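Local coordinates for protein tyrosinase (Aspergillus oryzae, PDB 6JU5) that probably catalyses the copper-dependent oxidation of L-tyrosine and L-dopa to L-dopaquinone, a step of melanin biosynthesis, at residues Y472-R477 / I490-G495; R564-N569 / A612-A617; D278-L283 / G457-E462; T287-T292 / N324-E329. The protein carries 1 engineered substitution. All blocks are in the same frame, centred on the assembly; numbering follows the deposited sequence.

Contact 1. Residues Y472-R477 / I490-G495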
loop_
_atom_site.group_PDB
_atom_site.type_symbol
_atom_site.label_atom_id
_atom_site.label_comp_id
_atom_site.label_asym_id
_atom_site.label_seq_id
_atom_site.Cartn_x
_atom_site.Cartn_y
_atom_site.Cartn_z
ATOM N N TYR B 472 13.985 -17.859 28.783
ATOM C CA TYR B 472 13.288 -18.940 28.110
ATOM C C TYR B 472 13.453 -18.763 26.593
ATOM O O TYR B 472 13.388 -17.623 26.131
ATOM C CB TYR B 472 11.794 -18.918 28.426
ATOM C CG TYR B 472 11.401 -19.269 29.842
ATOM C CD1 TYR B 472 11.431 -18.282 30.824
ATOM C CD2 TYR B 472 10.981 -20.542 30.203
ATOM C CE1 TYR B 472 11.070 -18.548 32.132
ATOM C CE2 TYR B 472 10.621 -20.831 31.514
ATOM C CZ TYR B 472 10.670 -19.824 32.456
ATOM O OH TYR B 472 10.318 -20.100 33.759
ATOM N N ILE B 473 13.644 -19.880 25.912
ATOM C CA ILE B 473 13.749 -19.932 24.466
ATOM C C ILE B 473 12.919 -21.087 23.917
ATOM O O ILE B 473 12.705 -22.117 24.583
ATOM C CB ILE B 473 15.217 -20.074 24.000
ATOM C CG1 ILE B 473 15.881 -21.319 24.566
ATOM C CG2 ILE B 473 16.014 -18.803 24.289
ATOM C CD1 ILE B 473 17.318 -21.541 24.145
ATOM N N LEU B 474 12.441 -20.892 22.675
ATOM C CA LEU B 474 11.795 -21.995 21.949
ATOM C C LEU B 474 12.760 -22.534 20.895
ATOM O O LEU B 474 13.370 -21.765 20.144
ATOM C CB LEU B 474 10.533 -21.516 21.255
ATOM C CG LEU B 474 9.352 -21.207 22.193
ATOM C CD1 LEU B 474 8.434 -20.153 21.582
ATOM C CD2 LEU B 474 8.567 -22.474 22.500
ATOM N N SER B 475 12.884 -23.846 20.825
ATOM C CA SER B 475 13.614 -24.490 19.745
ATOM C C SER B 475 12.615 -24.992 18.704
ATOM O O SER B 475 11.515 -25.452 19.068
ATOM C CB SER B 475 14.456 -25.641 20.278
ATOM O OG SER B 475 13.632 -26.558 21.007
ATOM N N ILE B 476 12.985 -24.868 17.436
ATOM C CA ILE B 476 12.139 -25.312 16.338
ATOM C C ILE B 476 12.946 -26.085 15.298
ATOM O O ILE B 476 13.926 -25.534 14.798
ATOM C CB ILE B 476 11.482 -24.101 15.631
ATOM C CG1 ILE B 476 10.687 -23.222 16.596
ATOM C CG2 ILE B 476 10.630 -24.583 14.470
ATOM C CD1 ILE B 476 11.479 -22.081 17.197
ATOM N N ARG B 477 12.556 -27.312 15.002
ATOM C CA ARG B 477 13.236 -28.110 13.980
ATOM C C ARG B 477 12.195 -28.655 12.998
ATOM O O ARG B 477 11.141 -29.161 13.401
ATOM C CB ARG B 477 14.043 -29.243 14.627
ATOM C CG ARG B 477 14.910 -30.009 13.626
ATOM C CD ARG B 477 16.005 -30.786 14.339
ATOM N NE ARG B 477 15.432 -31.869 15.128
ATOM C CZ ARG B 477 16.107 -32.515 16.074
ATOM N NH1 ARG B 477 17.363 -32.183 16.351
ATOM N NH2 ARG B 477 15.488 -33.489 16.720
ATOM N N ILE B 490 5.597 -21.459 10.525
ATOM C CA ILE B 490 5.305 -22.152 11.769
ATOM C C ILE B 490 5.004 -21.083 12.813
ATOM O O ILE B 490 5.889 -20.300 13.127
ATOM C CB ILE B 490 6.489 -23.019 12.230
ATOM C CG1 ILE B 490 6.904 -24.039 11.171
ATOM C CG2 ILE B 490 6.180 -23.725 13.540
ATOM C CD1 ILE B 490 8.307 -24.557 11.351
ATOM N N ASN B 491 3.760 -21.065 13.304
ATOM C CA ASN B 491 3.383 -20.103 14.340
ATOM C C ASN B 491 3.250 -20.798 15.689
ATOM O O ASN B 491 2.655 -21.891 15.728
ATOM C CB ASN B 491 2.072 -19.414 13.982
ATOM C CG ASN B 491 2.269 -18.491 12.781
ATOM O OD1 ASN B 491 3.367 -17.969 12.598
ATOM N ND2 ASN B 491 1.203 -18.324 12.007
ATOM N N ILE B 492 3.785 -20.184 16.728
ATOM C CA ILE B 492 3.740 -20.743 18.082
ATOM C C ILE B 492 2.891 -19.883 19.006
ATOM O O ILE B 492 2.963 -18.654 18.897
ATOM C CB ILE B 492 5.155 -20.992 18.623
ATOM C CG1 ILE B 492 5.872 -22.001 17.700
ATOM C CG2 ILE B 492 5.111 -21.481 20.059
ATOM C CD1 ILE B 492 7.361 -22.074 17.884
ATOM N N PHE B 493 2.104 -20.556 19.845
ATOM C CA PHE B 493 1.154 -19.933 20.750
ATOM C C PHE B 493 1.306 -20.478 22.166
ATOM O O PHE B 493 1.655 -21.651 22.328
ATOM C CB PHE B 493 -0.267 -20.282 20.256
ATOM C CG PHE B 493 -0.538 -19.814 18.857
ATOM C CD1 PHE B 493 -0.189 -20.616 17.768
ATOM C CD2 PHE B 493 -1.139 -18.580 18.630
ATOM C CE1 PHE B 493 -0.427 -20.167 16.478
ATOM C CE2 PHE B 493 -1.354 -18.122 17.343
ATOM C CZ PHE B 493 -0.979 -18.915 16.271
ATOM N N PHE B 494 1.017 -19.670 23.173
ATOM C CA PHE B 494 0.978 -20.119 24.562
ATOM C C PHE B 494 -0.467 -19.922 25.033
ATOM O O PHE B 494 -0.933 -18.778 25.145
ATOM C CB PHE B 494 1.917 -19.351 25.479
ATOM C CG PHE B 494 3.400 -19.565 25.275
ATOM C CD1 PHE B 494 3.898 -20.639 24.544
ATOM C CD2 PHE B 494 4.324 -18.692 25.821
ATOM C CE1 PHE B 494 5.263 -20.835 24.379
ATOM C CE2 PHE B 494 5.687 -18.864 25.641
ATOM C CZ PHE B 494 6.174 -19.932 24.908
ATOM N N GLY B 495 -1.157 -21.034 25.260
ATOM C CA GLY B 495 -2.578 -20.923 25.565
ATOM C C GLY B 495 -3.443 -21.340 24.401
ATOM O O GLY B 495 -2.971 -21.821 23.363
#
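Leu474 drops its CD1 methyl between Ile492 and Phe494. The methyl lies 3.9 Å from Ile492 CG2, the two side chains meeting tip to tip, and 4.0 Å from Phe494 CZ, where it reaches the ring obliquely. The second methyl, Leu474 CD2, borders the same ring at CE1, so both methyls of the leucine lie against adjacent atoms of the ring. Two residues along, Ile476 meets both isoleucines of strand 490-494. Its CG1 abuts Ile492 CD1 at 3.7 Å, again end on, while its CG2 slides past Ile490 in the opposite direction and stops 3.9 Å from Ile490 CD1. With CG1 beside its backbone N (chi1 -56°), Ile476 splits its two branches between these neighbours, and a chi2 of 92°, well away from a staggered value, sets its CD1 beside Ile492 CD1. No hydrogen bond crosses. The strands are not partners but are separated by three intervening strands of one mixed sheet, which curls until the axes of the two strand segments approach to 10.2 Å, at 151°, nearly antiparallel. This is the hydrophobic interior of the tyrosinase C-terminal domain, where every touching residue is buried and aliphatic or aromatic. Val580 of strand 580-588 packs on both Ile476 and Ile490, Leu543 lies against Ile492, and helix 546-555 closes the end at Phe494 through Ala548, Val549 and Tyr552. On the other face of strand 472-477, Ser475 OG bonds His585, and Arg477 makes a salt bridge with Glu581.

Contact 2. Residues R564-N569 / A612-A617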
loop_
_atom_site.group_PDB
_atom_site.type_symbol
_atom_site.label_atom_id
_atom_site.label_comp_id
_atom_site.label_asym_id
_atom_site.label_seq_id
_atom_site.Cartn_x
_atom_site.Cartn_y
_atom_site.Cartn_z
ATOM N N ARG B 564 2.094 -24.444 21.577
ATOM C CA ARG B 564 1.217 -25.005 20.557
ATOM C C ARG B 564 1.604 -24.422 19.199
ATOM O O ARG B 564 1.861 -23.227 19.096
ATOM C CB ARG B 564 -0.243 -24.691 20.879
ATOM C CG ARG B 564 -0.659 -25.105 22.293
ATOM C CD ARG B 564 -2.146 -24.860 22.520
ATOM N NE ARG B 564 -2.543 -24.917 23.919
ATOM C CZ ARG B 564 -2.888 -26.003 24.576
ATOM N NH1 ARG B 564 -2.910 -27.170 23.943
ATOM N NH2 ARG B 564 -3.230 -25.949 25.856
ATOM N N TYR B 565 1.684 -25.262 18.170
ATOM C CA TYR B 565 2.088 -24.736 16.865
ATOM C C TYR B 565 1.058 -25.048 15.785
ATOM O O TYR B 565 0.355 -26.051 15.840
ATOM C CB TYR B 565 3.457 -25.258 16.441
ATOM C CG TYR B 565 3.561 -26.738 16.158
ATOM C CD1 TYR B 565 3.327 -27.234 14.884
ATOM C CD2 TYR B 565 3.911 -27.658 17.154
ATOM C CE1 TYR B 565 3.433 -28.591 14.601
ATOM C CE2 TYR B 565 4.019 -29.006 16.884
ATOM C CZ TYR B 565 3.778 -29.468 15.605
ATOM O OH TYR B 565 3.870 -30.812 15.348
ATOM N N VAL B 566 1.047 -24.177 14.787
ATOM C CA VAL B 566 0.262 -24.382 13.582
ATOM C C VAL B 566 1.180 -24.126 12.385
ATOM O O VAL B 566 1.926 -23.140 12.386
ATOM C CB VAL B 566 -0.967 -23.463 13.483
ATOM C CG1 VAL B 566 -1.758 -23.819 12.230
ATOM C CG2 VAL B 566 -1.850 -23.590 14.721
ATOM N N VAL B 567 1.164 -25.035 11.424
ATOM C CA VAL B 567 1.905 -24.860 10.172
ATOM C C VAL B 567 0.942 -24.289 9.125
ATOM O O VAL B 567 -0.071 -24.930 8.812
ATOM C CB VAL B 567 2.512 -26.174 9.674
ATOM C CG1 VAL B 567 3.261 -25.980 8.352
ATOM C CG2 VAL B 567 3.447 -26.720 10.759
ATOM N N VAL B 568 1.236 -23.069 8.678
ATOM C CA VAL B 568 0.296 -22.357 7.803
ATOM C C VAL B 568 0.857 -22.338 6.385
ATOM O O VAL B 568 2.037 -22.015 6.199
ATOM C CB VAL B 568 0.080 -20.913 8.306
ATOM C CG1 VAL B 568 -0.973 -20.221 7.446
ATOM C CG2 VAL B 568 -0.343 -20.884 9.770
ATOM N N ASN B 569 0.023 -22.656 5.413
ATOM C CA ASN B 569 0.427 -22.601 3.998
ATOM C C ASN B 569 0.047 -21.279 3.350
ATOM O O ASN B 569 -0.481 -20.356 4.006
ATOM C CB ASN B 569 -0.136 -23.810 3.271
ATOM C CG ASN B 569 -1.642 -23.807 3.082
ATOM O OD1 ASN B 569 -2.283 -22.753 3.092
ATOM N ND2 ASN B 569 -2.207 -25.005 2.864
ATOM N N ALA B 612 -1.575 -27.565 17.301
ATOM C CA ALA B 612 -2.904 -27.065 17.621
ATOM C C ALA B 612 -3.893 -27.434 16.529
ATOM O O ALA B 612 -3.537 -27.507 15.353
ATOM C CB ALA B 612 -2.876 -25.555 17.796
ATOM N N GLU B 613 -5.149 -27.628 16.909
ATOM C CA GLU B 613 -6.177 -27.813 15.891
ATOM C C GLU B 613 -6.796 -26.468 15.524
ATOM O O GLU B 613 -6.834 -25.544 16.344
ATOM C CB GLU B 613 -7.278 -28.725 16.425
ATOM C CG GLU B 613 -6.789 -30.065 16.959
ATOM C CD GLU B 613 -6.442 -31.002 15.817
ATOM O OE1 GLU B 613 -6.673 -30.607 14.652
ATOM O OE2 GLU B 613 -5.956 -32.116 16.096
ATOM N N VAL B 614 -7.285 -26.371 14.291
ATOM C CA VAL B 614 -7.984 -25.145 13.877
ATOM C C VAL B 614 -9.389 -25.493 13.417
ATOM O O VAL B 614 -9.805 -26.652 13.380
ATOM C CB VAL B 614 -7.166 -24.413 12.801
ATOM C CG1 VAL B 614 -5.759 -24.110 13.314
ATOM C CG2 VAL B 614 -7.066 -25.217 11.513
ATOM N N ASP B 615 -10.182 -24.479 13.081
ATOM C CA ASP B 615 -11.538 -24.754 12.600
ATOM C C ASP B 615 -11.520 -25.593 11.335
ATOM O O ASP B 615 -10.602 -25.417 10.516
ATOM C CB ASP B 615 -12.231 -23.418 12.311
ATOM C CG ASP B 615 -12.963 -22.901 13.533
ATOM O OD1 ASP B 615 -12.405 -22.963 14.652
ATOM O OD2 ASP B 615 -14.107 -22.451 13.353
ATOM N N ASP B 616 -12.505 -26.463 11.134
ATOM C CA ASP B 616 -12.520 -27.302 9.936
ATOM C C ASP B 616 -12.364 -26.505 8.645
ATOM O O ASP B 616 -11.662 -26.947 7.728
ATOM C CB ASP B 616 -13.822 -28.118 9.858
ATOM N N ALA B 617 -13.000 -25.344 8.496
ATOM C CA ALA B 617 -12.897 -24.608 7.233
ATOM C C ALA B 617 -11.499 -24.048 6.981
ATOM O O ALA B 617 -11.199 -23.540 5.891
ATOM C CB ALA B 617 -13.922 -23.479 7.238
#
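Ala612 hydrogen-bonds to Tyr565 where the chain leaving strand 604-611 makes a last parallel bridge to strand 563-568 of the C-terminal domain sheet. The polar part of the contact is one backbone hydrogen bond, from Ala612 N to Tyr565 O, 2.9 Å long and almost straight at 174°. Because Tyr565 also bonds Lys610 through the backbone, it is linked to two residues of the partner chain spaced two apart, the pattern of parallel strands. The bond at Ala612 is the last between the two segments; the chain then runs as a loop into a 3-10 turn at 616-617.

The apolar part is built round the Ala612 methyl. Its CB sits 3.8 Å from Val566 CG2 and 4.1 Å from Arg564 CB, thus touching the residues just before and just after Tyr565 in the strand. The arginine offers only the root of its side chain; the rest extends away, and NE makes a weak bond to Gly495 O. Farther along, Val566 and Val614 cross at a slant. Val566 holds CG1 anti to its backbone N (chi1 -177°), a setting that places CG2 against Ala612 while both methyls border Val614. Phe502 and Ala574 also pack on Val566, and Ala574 reaches Val614, so the valine pair is enclosed. Besides the backbone bond, the loop meets the strand mainly through small aliphatic groups, the last of them Val614 CG1, 4.2 Å from Val566 CG1.

Contact 3. Residues D278-L283 / G457-E462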
loop_
_atom_site.group_PDB
_atom_site.type_symbol
_atom_site.label_atom_id
_atom_site.label_comp_id
_atom_site.label_asym_id
_atom_site.label_seq_id
_atom_site.Cartn_x
_atom_site.Cartn_y
_atom_site.Cartn_z
ATOM N N ASP B 278 4.766 -3.695 28.075
ATOM C CA ASP B 278 5.656 -3.059 27.108
ATOM C C ASP B 278 6.097 -4.012 26.007
ATOM O O ASP B 278 6.309 -5.207 26.252
ATOM C CB ASP B 278 6.904 -2.535 27.831
ATOM C CG ASP B 278 6.550 -1.529 28.908
ATOM O OD1 ASP B 278 7.235 -1.486 29.953
ATOM O OD2 ASP B 278 5.565 -0.793 28.682
ATOM N N SER B 279 6.263 -3.500 24.783
ATOM C CA SER B 279 6.600 -4.396 23.677
ATOM C C SER B 279 8.092 -4.354 23.348
ATOM O O SER B 279 8.796 -3.368 23.570
ATOM C CB SER B 279 5.780 -4.086 22.418
ATOM O OG SER B 279 6.200 -2.874 21.842
ATOM N N VAL B 280 8.572 -5.463 22.785
ATOM C CA VAL B 280 9.935 -5.559 22.268
ATOM C C VAL B 280 9.876 -6.203 20.894
ATOM O O VAL B 280 9.240 -7.260 20.810
ATOM C CB VAL B 280 10.813 -6.441 23.185
ATOM C CG1 VAL B 280 12.202 -6.577 22.565
ATOM C CG2 VAL B 280 10.916 -5.894 24.611
ATOM N N PRO B 281 10.449 -5.647 19.823
ATOM C CA PRO B 281 10.380 -6.331 18.519
ATOM C C PRO B 281 11.193 -7.618 18.535
ATOM O O PRO B 281 12.383 -7.597 18.854
ATOM C CB PRO B 281 11.020 -5.351 17.541
ATOM C CG PRO B 281 11.157 -4.061 18.278
ATOM C CD PRO B 281 11.204 -4.391 19.743
ATOM N N THR B 282 10.541 -8.729 18.229
ATOM C CA THR B 282 11.223 -10.020 18.240
ATOM C C THR B 282 12.440 -9.997 17.337
ATOM O O THR B 282 13.467 -10.574 17.699
ATOM C CB THR B 282 10.208 -11.098 17.801
ATOM O OG1 THR B 282 9.223 -11.173 18.852
ATOM C CG2 THR B 282 10.863 -12.458 17.642
ATOM N N LEU B 283 12.381 -9.306 16.203
ATOM C CA LEU B 283 13.539 -9.277 15.309
ATOM C C LEU B 283 14.724 -8.619 15.972
ATOM O O LEU B 283 15.868 -9.035 15.755
ATOM C CB LEU B 283 13.154 -8.541 14.021
ATOM C CG LEU B 283 14.256 -8.310 12.985
ATOM C CD1 LEU B 283 14.926 -9.623 12.572
ATOM C CD2 LEU B 283 13.645 -7.591 11.787
ATOM N N GLY B 457 20.454 -3.805 21.805
ATOM C CA GLY B 457 20.198 -4.411 23.105
ATOM C C GLY B 457 19.396 -3.564 24.074
ATOM O O GLY B 457 18.939 -4.065 25.108
ATOM N N GLN B 458 19.207 -2.278 23.796
ATOM C CA GLN B 458 18.644 -1.394 24.805
ATOM C C GLN B 458 17.226 -1.739 25.182
ATOM O O GLN B 458 16.830 -1.819 26.351
ATOM C CB GLN B 458 18.764 0.050 24.268
ATOM C CG GLN B 458 20.225 0.504 24.222
ATOM C CD GLN B 458 20.382 1.995 24.013
ATOM O OE1 GLN B 458 20.053 2.781 24.906
ATOM N NE2 GLN B 458 20.884 2.420 22.860
ATOM N N ARG B 459 16.360 -1.962 24.193
ATOM C CA ARG B 459 14.948 -2.180 24.517
ATOM C C ARG B 459 14.741 -3.530 25.180
ATOM O O ARG B 459 13.998 -3.651 26.160
ATOM C CB ARG B 459 14.155 -2.021 23.219
ATOM C CG ARG B 459 12.660 -2.203 23.385
ATOM C CD ARG B 459 12.126 -1.184 24.391
ATOM N NE ARG B 459 10.673 -1.345 24.458
ATOM C CZ ARG B 459 9.863 -0.642 25.234
ATOM N NH1 ARG B 459 8.566 -0.886 25.201
ATOM N NH2 ARG B 459 10.367 0.283 26.037
ATOM N N THR B 460 15.428 -4.557 24.668
ATOM C CA THR B 460 15.363 -5.884 25.279
ATOM C C THR B 460 15.744 -5.810 26.750
ATOM O O THR B 460 15.011 -6.301 27.614
ATOM C CB THR B 460 16.243 -6.896 24.521
ATOM O OG1 THR B 460 15.759 -7.057 23.168
ATOM C CG2 THR B 460 16.189 -8.273 25.159
ATOM N N LYS B 461 16.881 -5.176 27.033
ATOM C CA LYS B 461 17.340 -5.096 28.418
ATOM C C LYS B 461 16.384 -4.275 29.277
ATOM O O LYS B 461 16.143 -4.651 30.420
ATOM C CB LYS B 461 18.761 -4.519 28.466
ATOM C CG LYS B 461 19.787 -5.446 27.819
ATOM C CD LYS B 461 21.207 -5.079 28.229
ATOM C CE LYS B 461 21.891 -4.204 27.194
ATOM N NZ LYS B 461 23.361 -4.123 27.422
ATOM N N GLU B 462 15.840 -3.198 28.725
ATOM C CA GLU B 462 14.911 -2.320 29.444
ATOM C C GLU B 462 13.684 -3.095 29.915
ATOM O O GLU B 462 13.190 -2.910 31.031
ATOM C CB GLU B 462 14.512 -1.179 28.517
ATOM C CG GLU B 462 13.622 -0.080 29.076
ATOM C CD GLU B 462 13.459 1.031 28.045
ATOM O OE1 GLU B 462 13.291 0.703 26.851
ATOM O OE2 GLU B 462 13.526 2.219 28.420
#
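Arg459, in the first turn of helix 458-464, turns the edge of its guanidinium to Ser279 O in the loop that leads into helix 282-292 of the central tyrosinase domain, a side-on grip of two nitrogens on one carbonyl. NE donates over 2.9 Å to Ser279 O, nearly along the C=O axis, while NH1 reaches that same Ser279 O at 3.0 Å in the carbonyl plane, on a lone pair; sharing one acceptor, both bonds are bent, at 148° and 141°. The side chain bends at chi2 (59°), which carries the group across to the loop. On its far edge NH2 makes a salt bridge of 3.1 Å with Glu462 OE1, met from above the carboxylate plane; the two grips together fix the group's rotation. Asp278 brings its CB obliquely against NH1, and Asp278 OD2, 4.6 Å from Arg459 NH1, is a nearby opposite charge that would probably favour the cation.

Val280 and Thr460 cross at about a right angle beside the arginine. Val280 N also bonds Gln272 OE1, and Pro281 takes the N-cap position of helix 282-292. Val280 CG1 ends 3.6 Å from Thr460 OG1.

Contact 4. Residues T287-T292 / N324-E329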
loop_
_atom_site.group_PDB
_atom_site.type_symbol
_atom_site.label_atom_id
_atom_site.label_comp_id
_atom_site.label_asym_id
_atom_site.label_seq_id
_atom_site.Cartn_x
_atom_site.Cartn_y
_atom_site.Cartn_z
ATOM N N THR B 287 18.247 -10.550 16.922
ATOM C CA THR B 287 19.517 -10.066 16.367
ATOM C C THR B 287 20.500 -9.805 17.499
ATOM O O THR B 287 21.700 -10.124 17.396
ATOM C CB THR B 287 19.299 -8.833 15.465
ATOM O OG1 THR B 287 18.442 -9.187 14.357
ATOM C CG2 THR B 287 20.601 -8.342 14.867
ATOM N N PHE B 288 19.990 -9.255 18.609
ATOM C CA PHE B 288 20.857 -8.990 19.763
ATOM C C PHE B 288 21.362 -10.310 20.307
ATOM O O PHE B 288 22.559 -10.442 20.608
ATOM C CB PHE B 288 20.095 -8.149 20.779
ATOM C CG PHE B 288 20.792 -7.876 22.080
ATOM C CD1 PHE B 288 22.099 -7.423 22.092
ATOM C CD2 PHE B 288 20.133 -8.048 23.292
ATOM C CE1 PHE B 288 22.728 -7.170 23.307
ATOM C CE2 PHE B 288 20.768 -7.822 24.495
ATOM C CZ PHE B 288 22.083 -7.370 24.514
ATOM N N ARG B 289 20.508 -11.315 20.410
ATOM C CA ARG B 289 20.951 -12.647 20.847
ATOM C C ARG B 289 21.992 -13.219 19.883
ATOM O O ARG B 289 23.011 -13.781 20.306
ATOM C CB ARG B 289 19.738 -13.593 20.901
ATOM C CG ARG B 289 18.811 -13.356 22.086
ATOM C CD ARG B 289 17.545 -14.189 22.003
ATOM N NE ARG B 289 16.662 -13.933 23.139
ATOM C CZ ARG B 289 16.620 -14.634 24.265
ATOM N NH1 ARG B 289 17.432 -15.675 24.435
ATOM N NH2 ARG B 289 15.751 -14.277 25.217
ATOM N N LEU B 290 21.773 -13.116 18.572
ATOM C CA LEU B 290 22.705 -13.673 17.592
ATOM C C LEU B 290 24.110 -13.129 17.767
ATOM O O LEU B 290 25.121 -13.836 17.720
ATOM C CB LEU B 290 22.220 -13.361 16.169
ATOM C CG LEU B 290 23.099 -13.883 15.037
ATOM C CD1 LEU B 290 22.867 -15.390 14.857
ATOM C CD2 LEU B 290 22.840 -13.126 13.742
ATOM N N LEU B 291 24.177 -11.806 17.962
ATOM C CA LEU B 291 25.476 -11.141 18.026
ATOM C C LEU B 291 26.154 -11.315 19.378
ATOM O O LEU B 291 27.382 -11.252 19.425
ATOM C CB LEU B 291 25.300 -9.654 17.701
ATOM C CG LEU B 291 24.819 -9.423 16.247
ATOM C CD1 LEU B 291 24.619 -7.929 16.019
ATOM C CD2 LEU B 291 25.787 -10.063 15.273
ATOM N N THR B 292 25.400 -11.523 20.453
ATOM C CA THR B 292 25.946 -11.503 21.803
ATOM C C THR B 292 26.229 -12.892 22.348
ATOM O O THR B 292 27.106 -13.063 23.200
ATOM C CB THR B 292 24.994 -10.763 22.778
ATOM O OG1 THR B 292 23.774 -11.492 22.876
ATOM C CG2 THR B 292 24.660 -9.381 22.257
ATOM N N ASN B 324 21.987 -23.045 20.911
ATOM C CA ASN B 324 22.809 -22.631 19.788
ATOM C C ASN B 324 22.089 -22.637 18.442
ATOM O O ASN B 324 22.754 -22.503 17.407
ATOM C CB ASN B 324 24.068 -23.508 19.693
ATOM C CG ASN B 324 24.949 -23.394 20.920
ATOM O OD1 ASN B 324 24.751 -22.528 21.777
ATOM N ND2 ASN B 324 25.943 -24.257 21.012
ATOM N N TRP B 325 20.768 -22.767 18.443
ATOM C CA TRP B 325 20.010 -22.794 17.202
ATOM C C TRP B 325 19.595 -21.410 16.720
ATOM O O TRP B 325 18.924 -21.354 15.671
ATOM C CB TRP B 325 18.745 -23.646 17.345
ATOM C CG TRP B 325 19.022 -25.108 17.530
ATOM C CD1 TRP B 325 20.239 -25.709 17.725
ATOM C CD2 TRP B 325 18.034 -26.144 17.540
ATOM N NE1 TRP B 325 20.066 -27.076 17.849
ATOM C CE2 TRP B 325 18.717 -27.356 17.742
ATOM C CE3 TRP B 325 16.637 -26.172 17.398
ATOM C CZ2 TRP B 325 18.039 -28.575 17.806
ATOM C CZ3 TRP B 325 15.970 -27.387 17.463
ATOM C CH2 TRP B 325 16.677 -28.585 17.664
ATOM N N MET B 326 19.932 -20.339 17.435
ATOM C CA MET B 326 19.718 -18.983 16.917
ATOM C C MET B 326 20.803 -18.671 15.888
ATOM O O MET B 326 21.956 -18.443 16.216
ATOM C CB MET B 326 19.704 -17.935 18.027
ATOM C CG MET B 326 19.395 -16.526 17.519
ATOM S SD MET B 326 17.674 -16.265 17.037
ATOM C CE MET B 326 16.935 -16.140 18.678
ATOM N N ASN B 327 20.412 -18.717 14.611
ATOM C CA ASN B 327 21.409 -18.636 13.545
ATOM C C ASN B 327 21.077 -17.533 12.556
ATOM O O ASN B 327 19.952 -17.036 12.486
ATOM C CB ASN B 327 21.556 -19.988 12.853
ATOM C CG ASN B 327 20.324 -20.458 12.122
ATOM O OD1 ASN B 327 20.079 -20.050 10.985
ATOM N ND2 ASN B 327 19.516 -21.315 12.759
ATOM N N LEU B 328 22.074 -17.144 11.769
ATOM C CA LEU B 328 21.946 -16.018 10.840
ATOM C C LEU B 328 20.869 -16.285 9.801
ATOM O O LEU B 328 20.083 -15.398 9.452
ATOM C CB LEU B 328 23.299 -15.840 10.139
ATOM C CG LEU B 328 23.402 -14.712 9.111
ATOM C CD1 LEU B 328 23.411 -13.373 9.818
ATOM C CD2 LEU B 328 24.662 -14.912 8.265
ATOM N N GLU B 329 20.865 -17.509 9.266
ATOM C CA GLU B 329 19.984 -17.802 8.121
ATOM C C GLU B 329 18.530 -17.791 8.551
ATOM O O GLU B 329 17.643 -17.325 7.815
ATOM C CB GLU B 329 20.395 -19.152 7.513
ATOM C CG GLU B 329 19.700 -19.458 6.195
ATOM C CD GLU B 329 20.191 -20.700 5.483
ATOM O OE1 GLU B 329 21.007 -21.453 6.064
ATOM O OE2 GLU B 329 19.766 -20.931 4.325
#
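Leu290, on the last turns of helix 282-292, drives its CD1 methyl into the backbone of the chain entering helix 328-340. CD1 lies 3.5 Å from Met326 O and 3.6 Å from both Asn327 C and Leu328 N, so the methyl sits directly on main-chain atoms. With chi1 at 180°, Leu290 sends CG opposite its own N, which swings the branched end toward that backbone although CB itself starts off to one side. The other methyl, CD2, meets Leu328 CD1 at 4.0 Å, the two leucine side chains running obliquely to each other.

Packing is slacker around the Met326 side chain. Leu290 CB and Met326 CG are 4.5 Å apart, and the methionine, bent at chi2 and chi3, lays its CE 3.9 Å from Arg289 CD at about a right angle to the arginine chain. Arg289 gives only this aliphatic stretch; its guanidinium turns away to salt bridges with Asp285 and Asp471. Just before Met326, Asn324 and Trp325 are partly exposed and do not touch the helix segment. Asn327, at the N-cap of helix 328-340, bonds Ala330 N through OD1, and its ND2 makes a bent bond of 3.0 Å (136°) to Trp325 O and another to Val540 O.

Leu328 is one turn ahead of the copper ligand His332, its side chain about 10 Å from a bound copper ion. Ile379, Leu382 and Thr383 of helix 371-389 pack on Leu328, while strand 538-544 covers the other end, with Pro544 on Arg289, Gln542 on Met326 and Val540 on Trp325.

Overall arrangement
Contacts 3 and 4 share helix 282-292, one at its N-terminal approach and the other at its last turns, with centres 15 Å apart; Phe288 packs on Gly457 and Thr460 between them. Along the chain, contact 4 falls within the span between the two segments of contact 3; contact 1 follows, then contact 2. Contact 1 passes to contact 2, 14 Å away between centres, through the neighbouring strands 489-494 and 563-568, joined by backbone bonds such as Phe493 with Arg564. Contacts 1 and 4, centres 16 Å apart, also touch, with Trp325 against Ser475 and Ile473 against Arg289. Together they link the copper-bearing helical domain to the C-terminal sheet domain, which in pro-tyrosinases probably shields the active site.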